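Long-range contacts in peptidoglycan synthetase penicillin-binding protein 3 (Bifidobacterium adolescentis, PDB 4YE5), which probably binds penicillin and probably cross-links peptidoglycan as a membrane-anchored transpeptidase: residues H303-N313 with D327-I338; A414-G422 with D454-M465. All blocks are in the same frame, centred on the assembly; numbering follows the deposited sequence.

Overall arrangement
From the N terminus, the chain passes through the dimerisation-family region before reaching the transpeptidase domain, where both contacts lie. Contact 1 comes first: strand 308-311 is followed by two short strands, and the chain then returns as strand 331-334, closing a hairpin-like excursion and leading straight into helix 335-340. Contact 2 opens later, when helix 408-419 ends and an excursion of loops and short strands, with no helix, brings the chain back as helix 455-470. The contacts therefore follow in series, neither nested nor crossed. Their centres are 20 Å apart, yet they meet where Ala336 and Ile305 pack on Ala464, so helix 455-470 links the peripheral ribbon to the helices against the five-stranded sheet.

Contact 1 (H303-N313 with D327-I338); sequences HKIDDKFTVPN and DHGNEHWTLAGI
With chi1 near -62°, Phe309 sets its ring beside the backbone N, where CE1 runs alongside Leu335 CD1 at 3.9 Å and CD1 meets Ile338 CD1, whose side chain crosses at about a right angle. For Val311, a chi1 of -170° puts CG2 beside the backbone N, where it and CB, 3.9 Å from Trp333 CE3, meet the indole. Phe309, Val311 and Trp333 share one face of the two-stranded antiparallel ribbon; Lys308, Thr310, His332 and Thr334 occupy the other. Val311 N donates to Glu331 O at 2.8 Å and Glu331 N to Val311 O at 2.9 Å, whereas the bond from Trp333 N to Phe309 O is weak. Beyond the strands, Ala336 N donates to Ile305 O. At the far end the His328 ring is sandwiched between Trp333 CH2 and Asn313 CB, the latter a CH-pi contact 3.8 Å from the centroid; ND1 donates almost straight to Gly329 O, and NE2 bonds Asp324. Thr334 caps the helix through OG1, which accepts from Gly337 N and bonds Pro563 O. Helices 290-299 and 344-350 pack against Leu335, helix 455-470 touches Ile305 and Ala336, and the C-terminal Trp566 stacks on His332.

Contact 2 (A414-G422 with D454-M465); sequences AISVIANKG and DESVASQMLNAM
Apolar packing carries most of this contact, and Ile418 is its centre. It enters the groove of helix 455-465 as a knob among Ala458, Met461, Leu462 and Met465. A chi1 of -49° puts CG1 beside the backbone N and turns CG2 anti to it, and CG2 does most of the touching: it sits 3.5 Å from Ala458 O and lies against the CB atoms of Met461 and Leu462. The selenium of Met465, a selenomethionine, approaches the same methyl at 4.1 Å, while the terminal CE bends round at chi3 to meet Ile415 CD1, one helical turn before Ile418.

Close backbone approach makes the second group. Ala458 CB presses against the turn that follows helix 414-419, lying 3.5 Å from Gly422 N. Gly422 has a positive phi of 92°. Beside it, Glu455 CA makes a CA-H...O contact with Lys421 O, an oxygen that also accepts from Arg451.

The polar pair lies at the exposed end. Lys421 and Glu455 lie side by side, both chains extended, with Lys421 CB 3.9 Å from Glu455 CG. Their charged ends stay 4.7 Å apart, NZ to OE2, and a water spans them, donating to OE2 and held only weakly by NZ.

The helices cross at 106° with their axes 9.0 Å apart, a steep knob-into-hole crossing in the helical part of the penicillin-binding transpeptidase domain. Ile415 and Leu462 also rest on strand 501-510 of the five-stranded sheet, and Met465 touches residues that match an SxxK pattern, probably the transpeptidase active-site motif, which would place this crossing close to the site.

Contact 1 (H303-N313 with D327-I338)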
loop_
_atom_site.group_PDB
_atom_site.type_symbol
_atom_site.label_atom_id
_atom_site.label_comp_id
_atom_site.label_asym_id
_atom_site.label_seq_id
_atom_site.Cartn_x
_atom_site.Cartn_y
_atom_site.Cartn_z
ATOM N N HIS A 303 -9.788 11.524 -35.579
ATOM C CA HIS A 303 -9.442 10.486 -36.539
ATOM C C HIS A 303 -10.237 9.230 -36.230
ATOM O O HIS A 303 -10.836 9.117 -35.154
ATOM C CB HIS A 303 -7.931 10.193 -36.513
ATOM C CG HIS A 303 -7.116 11.191 -37.278
ATOM N ND1 HIS A 303 -7.164 11.292 -38.655
ATOM C CD2 HIS A 303 -6.255 12.151 -36.864
ATOM C CE1 HIS A 303 -6.365 12.265 -39.054
ATOM N NE2 HIS A 303 -5.795 12.801 -37.985
ATOM N N LYS A 304 -10.276 8.310 -37.189
ATOM C CA LYS A 304 -10.723 6.947 -36.913
ATOM C C LYS A 304 -9.498 6.054 -36.784
ATOM O O LYS A 304 -8.426 6.374 -37.305
ATOM C CB LYS A 304 -11.646 6.423 -38.012
ATOM C CG LYS A 304 -13.015 7.118 -38.074
ATOM C CD LYS A 304 -13.688 6.839 -39.413
ATOM C CE LYS A 304 -14.876 7.774 -39.647
ATOM N NZ LYS A 304 -15.754 7.865 -38.441
ATOM N N ILE A 305 -9.677 4.926 -36.109
ATOM C CA ILE A 305 -8.571 4.047 -35.735
ATOM C C ILE A 305 -7.877 3.472 -36.974
ATOM O O ILE A 305 -6.693 3.152 -36.948
ATOM C CB ILE A 305 -9.068 2.901 -34.803
ATOM C CG1 ILE A 305 -7.892 2.122 -34.215
ATOM C CG2 ILE A 305 -10.050 1.977 -35.537
ATOM C CD1 ILE A 305 -6.960 2.984 -33.439
ATOM N N ASP A 306 -8.609 3.354 -38.073
ATOM C CA ASP A 306 -8.006 2.814 -39.282
ATOM C C ASP A 306 -7.640 3.874 -40.332
ATOM O O ASP A 306 -7.406 3.532 -41.485
ATOM C CB ASP A 306 -8.881 1.710 -39.887
ATOM C CG ASP A 306 -10.270 2.201 -40.257
ATOM O OD1 ASP A 306 -10.626 3.351 -39.903
ATOM O OD2 ASP A 306 -11.008 1.425 -40.896
ATOM N N ASP A 307 -7.574 5.147 -39.928
ATOM C CA ASP A 307 -7.157 6.224 -40.842
ATOM C C ASP A 307 -5.732 5.993 -41.321
ATOM O O ASP A 307 -4.882 5.568 -40.551
ATOM C CB ASP A 307 -7.243 7.596 -40.168
ATOM C CG ASP A 307 -8.654 8.178 -40.192
ATOM O OD1 ASP A 307 -9.505 7.654 -40.939
ATOM O OD2 ASP A 307 -8.906 9.167 -39.472
ATOM N N LYS A 308 -5.472 6.294 -42.587
ATOM C CA LYS A 308 -4.188 5.988 -43.203
ATOM C C LYS A 308 -3.268 7.199 -43.205
ATOM O O LYS A 308 -3.671 8.298 -43.588
ATOM C CB LYS A 308 -4.391 5.518 -44.643
ATOM C CG LYS A 308 -5.258 4.275 -44.795
ATOM C CD LYS A 308 -5.451 3.945 -46.279
ATOM C CE LYS A 308 -6.233 2.658 -46.472
ATOM N NZ LYS A 308 -7.592 2.721 -45.855
ATOM N N PHE A 309 -2.025 6.986 -42.793
ATOM C CA PHE A 309 -1.033 8.051 -42.792
ATOM C C PHE A 309 0.226 7.640 -43.553
ATOM O O PHE A 309 0.566 6.453 -43.641
ATOM C CB PHE A 309 -0.643 8.435 -41.352
ATOM C CG PHE A 309 -1.790 8.965 -40.516
ATOM C CD1 PHE A 309 -2.630 8.093 -39.831
ATOM C CD2 PHE A 309 -2.006 10.335 -40.392
ATOM C CE1 PHE A 309 -3.681 8.579 -39.047
ATOM C CE2 PHE A 309 -3.047 10.832 -39.603
ATOM C CZ PHE A 309 -3.885 9.951 -38.929
ATOM N N THR A 310 0.910 8.640 -44.100
ATOM C CA THR A 310 2.278 8.478 -44.565
ATOM C C THR A 310 3.184 9.125 -43.535
ATOM O O THR A 310 3.129 10.334 -43.314
ATOM C CB THR A 310 2.494 9.155 -45.929
ATOM O OG1 THR A 310 1.598 8.576 -46.884
ATOM C CG2 THR A 310 3.935 8.960 -46.403
ATOM N N VAL A 311 4.011 8.319 -42.892
ATOM C CA VAL A 311 4.763 8.785 -41.738
ATOM C C VAL A 311 6.248 8.758 -42.056
ATOM O O VAL A 311 6.851 7.691 -42.097
ATOM C CB VAL A 311 4.465 7.903 -40.486
ATOM C CG1 VAL A 311 5.046 8.528 -39.231
ATOM C CG2 VAL A 311 2.969 7.711 -40.323
ATOM N N PRO A 312 6.836 9.938 -42.299
ATOM C CA PRO A 312 8.266 10.059 -42.608
ATOM C C PRO A 312 9.046 9.893 -41.321
ATOM O O PRO A 312 8.418 9.833 -40.261
ATOM C CB PRO A 312 8.383 11.491 -43.141
ATOM C CG PRO A 312 7.310 12.235 -42.431
ATOM C CD PRO A 312 6.173 11.250 -42.206
ATOM N N ASN A 313 10.370 9.802 -41.360
ATOM C CA ASN A 313 11.051 9.566 -40.086
ATOM C C ASN A 313 11.324 10.839 -39.292
ATOM O O ASN A 313 11.751 10.783 -38.150
ATOM C CB ASN A 313 12.306 8.699 -40.228
ATOM C CG ASN A 313 13.555 9.510 -40.466
ATOM O OD1 ASN A 313 14.492 9.457 -39.680
ATOM N ND2 ASN A 313 13.573 10.271 -41.549
ATOM N N ASP A 327 15.503 5.256 -37.447
ATOM C CA ASP A 327 15.390 5.701 -38.836
ATOM C C ASP A 327 14.489 4.759 -39.624
ATOM O O ASP A 327 14.735 3.557 -39.688
ATOM C CB ASP A 327 16.764 5.742 -39.498
ATOM C CG ASP A 327 17.551 6.982 -39.137
ATOM O OD1 ASP A 327 16.944 8.067 -39.026
ATOM O OD2 ASP A 327 18.785 6.870 -38.973
ATOM N N HIS A 328 13.428 5.301 -40.205
ATOM C CA HIS A 328 12.648 4.556 -41.184
ATOM C C HIS A 328 12.405 5.468 -42.379
ATOM O O HIS A 328 12.841 6.612 -42.374
ATOM C CB HIS A 328 11.337 4.022 -40.584
ATOM C CG HIS A 328 10.538 5.049 -39.846
ATOM N ND1 HIS A 328 9.787 6.012 -40.485
ATOM C CD2 HIS A 328 10.365 5.261 -38.518
ATOM C CE1 HIS A 328 9.191 6.774 -39.586
ATOM N NE2 HIS A 328 9.520 6.335 -38.384
ATOM N N GLY A 329 11.735 4.964 -43.407
ATOM C CA GLY A 329 11.406 5.784 -44.559
ATOM C C GLY A 329 10.013 6.362 -44.393
ATOM O O GLY A 329 9.533 6.511 -43.270
ATOM N N ASN A 330 9.363 6.691 -45.503
ATOM C CA ASN A 330 7.972 7.129 -45.479
ATOM C C ASN A 330 7.011 5.945 -45.332
ATOM O O ASN A 330 6.607 5.339 -46.321
ATOM C CB ASN A 330 7.645 7.925 -46.740
ATOM C CG ASN A 330 8.336 9.270 -46.775
ATOM O OD1 ASN A 330 9.114 9.605 -45.881
ATOM N ND2 ASN A 330 8.063 10.048 -47.815
ATOM N N GLU A 331 6.635 5.634 -44.094
ATOM C CA GLU A 331 5.875 4.422 -43.807
ATOM C C GLU A 331 4.374 4.592 -43.998
ATOM O O GLU A 331 3.821 5.664 -43.731
ATOM C CB GLU A 331 6.164 3.948 -42.381
ATOM C CG GLU A 331 7.605 3.552 -42.132
ATOM C CD GLU A 331 7.926 2.140 -42.592
ATOM O OE1 GLU A 331 8.923 1.578 -42.090
ATOM O OE2 GLU A 331 7.194 1.589 -43.447
ATOM N N HIS A 332 3.731 3.517 -44.454
ATOM C CA HIS A 332 2.292 3.482 -44.697
ATOM C C HIS A 332 1.593 2.838 -43.506
ATOM O O HIS A 332 1.248 1.656 -43.543
ATOM C CB HIS A 332 1.978 2.674 -45.956
ATOM C CG HIS A 332 2.335 3.367 -47.235
ATOM N ND1 HIS A 332 2.008 2.859 -48.474
ATOM C CD2 HIS A 332 2.992 4.530 -47.470
ATOM C CE1 HIS A 332 2.446 3.673 -49.415
ATOM N NE2 HIS A 332 3.048 4.697 -48.832
ATOM N N TRP A 333 1.390 3.619 -42.452
ATOM C CA TRP A 333 0.788 3.124 -41.221
ATOM C C TRP A 333 -0.606 3.692 -41.013
ATOM O O TRP A 333 -0.868 4.845 -41.361
ATOM C CB TRP A 333 1.662 3.498 -40.028
ATOM C CG TRP A 333 2.989 2.769 -39.983
ATOM C CD1 TRP A 333 3.268 1.543 -40.509
ATOM C CD2 TRP A 333 4.208 3.231 -39.378
ATOM N NE1 TRP A 333 4.584 1.210 -40.269
ATOM C CE2 TRP A 333 5.182 2.230 -39.579
ATOM C CE3 TRP A 333 4.565 4.393 -38.683
ATOM C CZ2 TRP A 333 6.499 2.355 -39.119
ATOM C CZ3 TRP A 333 5.879 4.516 -38.219
ATOM C CH2 TRP A 333 6.823 3.497 -38.438
ATOM N N THR A 334 -1.497 2.884 -40.448
ATOM C CA THR A 334 -2.768 3.405 -39.960
ATOM C C THR A 334 -2.561 4.035 -38.591
ATOM O O THR A 334 -1.464 3.981 -38.037
ATOM C CB THR A 334 -3.798 2.301 -39.803
ATOM O OG1 THR A 334 -3.320 1.360 -38.833
ATOM C CG2 THR A 334 -4.065 1.613 -41.168
ATOM N N LEU A 335 -3.612 4.634 -38.034
ATOM C CA LEU A 335 -3.488 5.220 -36.706
ATOM C C LEU A 335 -3.118 4.135 -35.688
ATOM O O LEU A 335 -2.277 4.359 -34.822
ATOM C CB LEU A 335 -4.775 5.924 -36.281
ATOM C CG LEU A 335 -4.657 6.760 -35.001
ATOM C CD1 LEU A 335 -3.671 7.898 -35.212
ATOM C CD2 LEU A 335 -6.019 7.294 -34.584
ATOM N N ALA A 336 -3.732 2.958 -35.815
ATOM C CA ALA A 336 -3.373 1.824 -34.969
ATOM C C ALA A 336 -1.882 1.474 -35.110
ATOM O O ALA A 336 -1.203 1.188 -34.119
ATOM C CB ALA A 336 -4.250 0.613 -35.296
ATOM N N GLY A 337 -1.369 1.520 -36.335
ATOM C CA GLY A 337 0.044 1.234 -36.576
ATOM C C GLY A 337 0.992 2.261 -35.970
ATOM O O GLY A 337 2.099 1.924 -35.550
ATOM N N ILE A 338 0.572 3.524 -35.931
ATOM C CA ILE A 338 1.368 4.555 -35.257
ATOM C C ILE A 338 1.570 4.191 -33.773
ATOM O O ILE A 338 2.663 4.385 -33.205
ATOM C CB ILE A 338 0.736 5.968 -35.429
ATOM C CG1 ILE A 338 1.031 6.491 -36.849
ATOM C CG2 ILE A 338 1.258 6.945 -34.362
ATOM C CD1 ILE A 338 0.089 7.590 -37.342
#

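Contact 2 (A414-G422 with D454-M465)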
loop_
_atom_site.group_PDB
_atom_site.type_symbol
_atom_site.label_atom_id
_atom_site.label_comp_id
_atom_site.label_asym_id
_atom_site.label_seq_id
_atom_site.Cartn_x
_atom_site.Cartn_y
_atom_site.Cartn_z
ATOM N N ALA A 414 -4.714 4.229 -15.588
ATOM C CA ALA A 414 -5.025 4.800 -16.910
ATOM C C ALA A 414 -5.185 3.687 -17.946
ATOM O O ALA A 414 -6.118 3.683 -18.745
ATOM C CB ALA A 414 -3.920 5.782 -17.345
ATOM N N ILE A 415 -4.266 2.732 -17.936
ATOM C CA ILE A 415 -4.393 1.575 -18.816
ATOM C C ILE A 415 -5.639 0.731 -18.508
ATOM O O ILE A 415 -6.278 0.187 -19.420
ATOM C CB ILE A 415 -3.121 0.712 -18.759
ATOM C CG1 ILE A 415 -1.949 1.502 -19.366
ATOM C CG2 ILE A 415 -3.327 -0.633 -19.476
ATOM C CD1 ILE A 415 -2.159 1.881 -20.850
ATOM N N SER A 416 -5.999 0.632 -17.233
ATOM C CA SER A 416 -7.191 -0.123 -16.852
ATOM C C SER A 416 -8.433 0.436 -17.546
ATOM O O SER A 416 -9.385 -0.303 -17.828
ATOM C CB SER A 416 -7.413 -0.086 -15.336
ATOM O OG SER A 416 -8.147 1.071 -14.981
ATOM N N VAL A 417 -8.421 1.736 -17.829
ATOM C CA VAL A 417 -9.579 2.373 -18.487
ATOM C C VAL A 417 -9.889 1.683 -19.818
ATOM O O VAL A 417 -11.058 1.440 -20.151
ATOM C CB VAL A 417 -9.343 3.884 -18.770
ATOM C CG1 VAL A 417 -10.422 4.442 -19.706
ATOM C CG2 VAL A 417 -9.298 4.657 -17.483
ATOM N N ILE A 418 -8.842 1.367 -20.579
ATOM C CA ILE A 418 -9.020 0.659 -21.852
ATOM C C ILE A 418 -9.521 -0.780 -21.646
ATOM O O ILE A 418 -10.249 -1.337 -22.475
ATOM C CB ILE A 418 -7.683 0.583 -22.655
ATOM C CG1 ILE A 418 -7.003 1.958 -22.749
ATOM C CG2 ILE A 418 -7.899 -0.035 -24.014
ATOM C CD1 ILE A 418 -7.898 3.077 -23.265
ATOM N N ALA A 419 -9.072 -1.400 -20.569
ATOM C CA ALA A 419 -9.482 -2.774 -20.232
ATOM C C ALA A 419 -10.902 -2.853 -19.714
ATOM O O ALA A 419 -11.563 -3.900 -19.824
ATOM C CB ALA A 419 -8.504 -3.352 -19.163
ATOM N N ASN A 420 -11.357 -1.762 -19.099
ATOM C CA ASN A 420 -12.623 -1.751 -18.384
ATOM C C ASN A 420 -13.711 -0.960 -19.137
ATOM O O ASN A 420 -14.498 -0.227 -18.536
ATOM C CB ASN A 420 -12.420 -1.180 -16.969
ATOM C CG ASN A 420 -13.562 -1.520 -16.035
ATOM O OD1 ASN A 420 -14.154 -2.582 -16.142
ATOM N ND2 ASN A 420 -13.879 -0.613 -15.116
ATOM N N LYS A 421 -13.720 -1.089 -20.459
ATOM C CA LYS A 421 -14.789 -0.527 -21.291
ATOM C C LYS A 421 -14.879 0.997 -21.220
ATOM O O LYS A 421 -15.955 1.563 -21.426
ATOM C CB LYS A 421 -16.142 -1.165 -20.938
ATOM C CG LYS A 421 -16.188 -2.676 -21.212
ATOM C CD LYS A 421 -17.398 -3.327 -20.593
ATOM C CE LYS A 421 -17.614 -4.715 -21.171
ATOM N NZ LYS A 421 -18.774 -5.379 -20.524
ATOM N N GLY A 422 -13.760 1.655 -20.913
ATOM C CA GLY A 422 -13.708 3.112 -20.944
ATOM C C GLY A 422 -14.017 3.790 -19.624
ATOM O O GLY A 422 -14.119 5.021 -19.553
ATOM N N ASP A 454 -15.844 6.580 -24.679
ATOM C CA ASP A 454 -16.893 5.645 -25.067
ATOM C C ASP A 454 -16.355 4.217 -25.031
ATOM O O ASP A 454 -15.170 3.989 -25.297
ATOM C CB ASP A 454 -17.409 5.948 -26.479
ATOM C CG ASP A 454 -18.154 7.268 -26.573
ATOM O OD1 ASP A 454 -18.354 7.962 -25.549
ATOM O OD2 ASP A 454 -18.574 7.592 -27.698
ATOM N N GLU A 455 -17.232 3.262 -24.720
ATOM C CA GLU A 455 -16.883 1.843 -24.753
ATOM C C GLU A 455 -16.372 1.406 -26.137
ATOM O O GLU A 455 -15.449 0.597 -26.259
ATOM C CB GLU A 455 -18.088 0.989 -24.335
ATOM C CG GLU A 455 -17.828 -0.509 -24.360
ATOM C CD GLU A 455 -18.978 -1.327 -23.766
ATOM O OE1 GLU A 455 -19.740 -0.807 -22.914
ATOM O OE2 GLU A 455 -19.127 -2.492 -24.174
ATOM N N SER A 456 -16.947 1.964 -27.188
ATOM C CA SER A 456 -16.510 1.595 -28.522
ATOM C C SER A 456 -15.069 2.108 -28.770
ATOM O O SER A 456 -14.260 1.453 -29.418
ATOM C CB SER A 456 -17.498 2.131 -29.559
ATOM O OG SER A 456 -17.612 3.537 -29.464
ATOM N N VAL A 457 -14.733 3.261 -28.211
ATOM C CA VAL A 457 -13.379 3.788 -28.360
ATOM C C VAL A 457 -12.392 2.930 -27.568
ATOM O O VAL A 457 -11.304 2.604 -28.054
ATOM C CB VAL A 457 -13.285 5.271 -27.897
ATOM C CG1 VAL A 457 -11.802 5.729 -27.737
ATOM C CG2 VAL A 457 -14.039 6.166 -28.862
ATOM N N ALA A 458 -12.778 2.568 -26.347
ATOM C CA ALA A 458 -11.999 1.642 -25.547
ATOM C C ALA A 458 -11.740 0.318 -26.289
ATOM O O ALA A 458 -10.627 -0.213 -26.236
ATOM C CB ALA A 458 -12.679 1.386 -24.213
ATOM N N SER A 459 -12.763 -0.217 -26.960
ATOM C CA SER A 459 -12.607 -1.457 -27.710
ATOM C C SER A 459 -11.585 -1.325 -28.822
ATOM O O SER A 459 -10.817 -2.248 -29.070
ATOM C CB SER A 459 -13.942 -1.880 -28.348
ATOM O OG SER A 459 -14.789 -2.394 -27.345
ATOM N N GLN A 460 -11.624 -0.204 -29.532
ATOM C CA GLN A 460 -10.704 0.013 -30.651
ATOM C C GLN A 460 -9.269 0.173 -30.161
ATOM O O GLN A 460 -8.330 -0.295 -30.807
ATOM C CB GLN A 460 -11.140 1.229 -31.472
ATOM C CG GLN A 460 -12.462 0.986 -32.192
ATOM C CD GLN A 460 -13.060 2.238 -32.829
ATOM O OE1 GLN A 460 -12.538 3.344 -32.692
ATOM N NE2 GLN A 460 -14.171 2.059 -33.525
HETATM N N MSE A 461 -9.103 0.827 -29.015
HETATM C CA MSE A 461 -7.773 1.003 -28.427
HETATM C C MSE A 461 -7.222 -0.330 -27.884
HETATM O O MSE A 461 -6.039 -0.609 -27.970
HETATM C CB MSE A 461 -7.815 2.049 -27.308
HETATM C CG MSE A 461 -8.022 3.481 -27.782
HETATM SE SE MSE A 461 -6.669 3.996 -29.062
HETATM C CE MSE A 461 -5.087 3.746 -27.978
ATOM N N LEU A 462 -8.092 -1.154 -27.321
ATOM C CA LEU A 462 -7.688 -2.475 -26.849
ATOM C C LEU A 462 -7.195 -3.315 -28.033
ATOM O O LEU A 462 -6.179 -4.020 -27.950
ATOM C CB LEU A 462 -8.895 -3.162 -26.191
ATOM C CG LEU A 462 -8.684 -4.455 -25.414
ATOM C CD1 LEU A 462 -7.759 -4.227 -24.236
ATOM C CD2 LEU A 462 -10.030 -4.977 -24.918
ATOM N N ASN A 463 -7.939 -3.236 -29.133
ATOM C CA ASN A 463 -7.577 -3.883 -30.387
ATOM C C ASN A 463 -6.195 -3.393 -30.891
ATOM O O ASN A 463 -5.343 -4.189 -31.276
ATOM C CB ASN A 463 -8.684 -3.613 -31.413
ATOM C CG ASN A 463 -8.513 -4.402 -32.708
ATOM O OD1 ASN A 463 -7.440 -4.420 -33.309
ATOM N ND2 ASN A 463 -9.591 -5.041 -33.152
ATOM N N ALA A 464 -5.967 -2.085 -30.866
ATOM C CA ALA A 464 -4.666 -1.537 -31.287
ATOM C C ALA A 464 -3.550 -1.938 -30.316
ATOM O O ALA A 464 -2.407 -2.178 -30.737
ATOM C CB ALA A 464 -4.741 -0.010 -31.429
HETATM N N MSE A 465 -3.873 -2.018 -29.023
HETATM C CA MSE A 465 -2.906 -2.489 -28.025
HETATM C C MSE A 465 -2.571 -3.975 -28.182
HETATM O O MSE A 465 -1.451 -4.407 -27.899
HETATM C CB MSE A 465 -3.358 -2.198 -26.582
HETATM C CG MSE A 465 -3.392 -0.715 -26.232
HETATM SE SE MSE A 465 -3.873 -0.455 -24.371
HETATM C CE MSE A 465 -2.270 -1.270 -23.552
HETATM O O HOH W 1 -21.068 -3.321 -22.118
#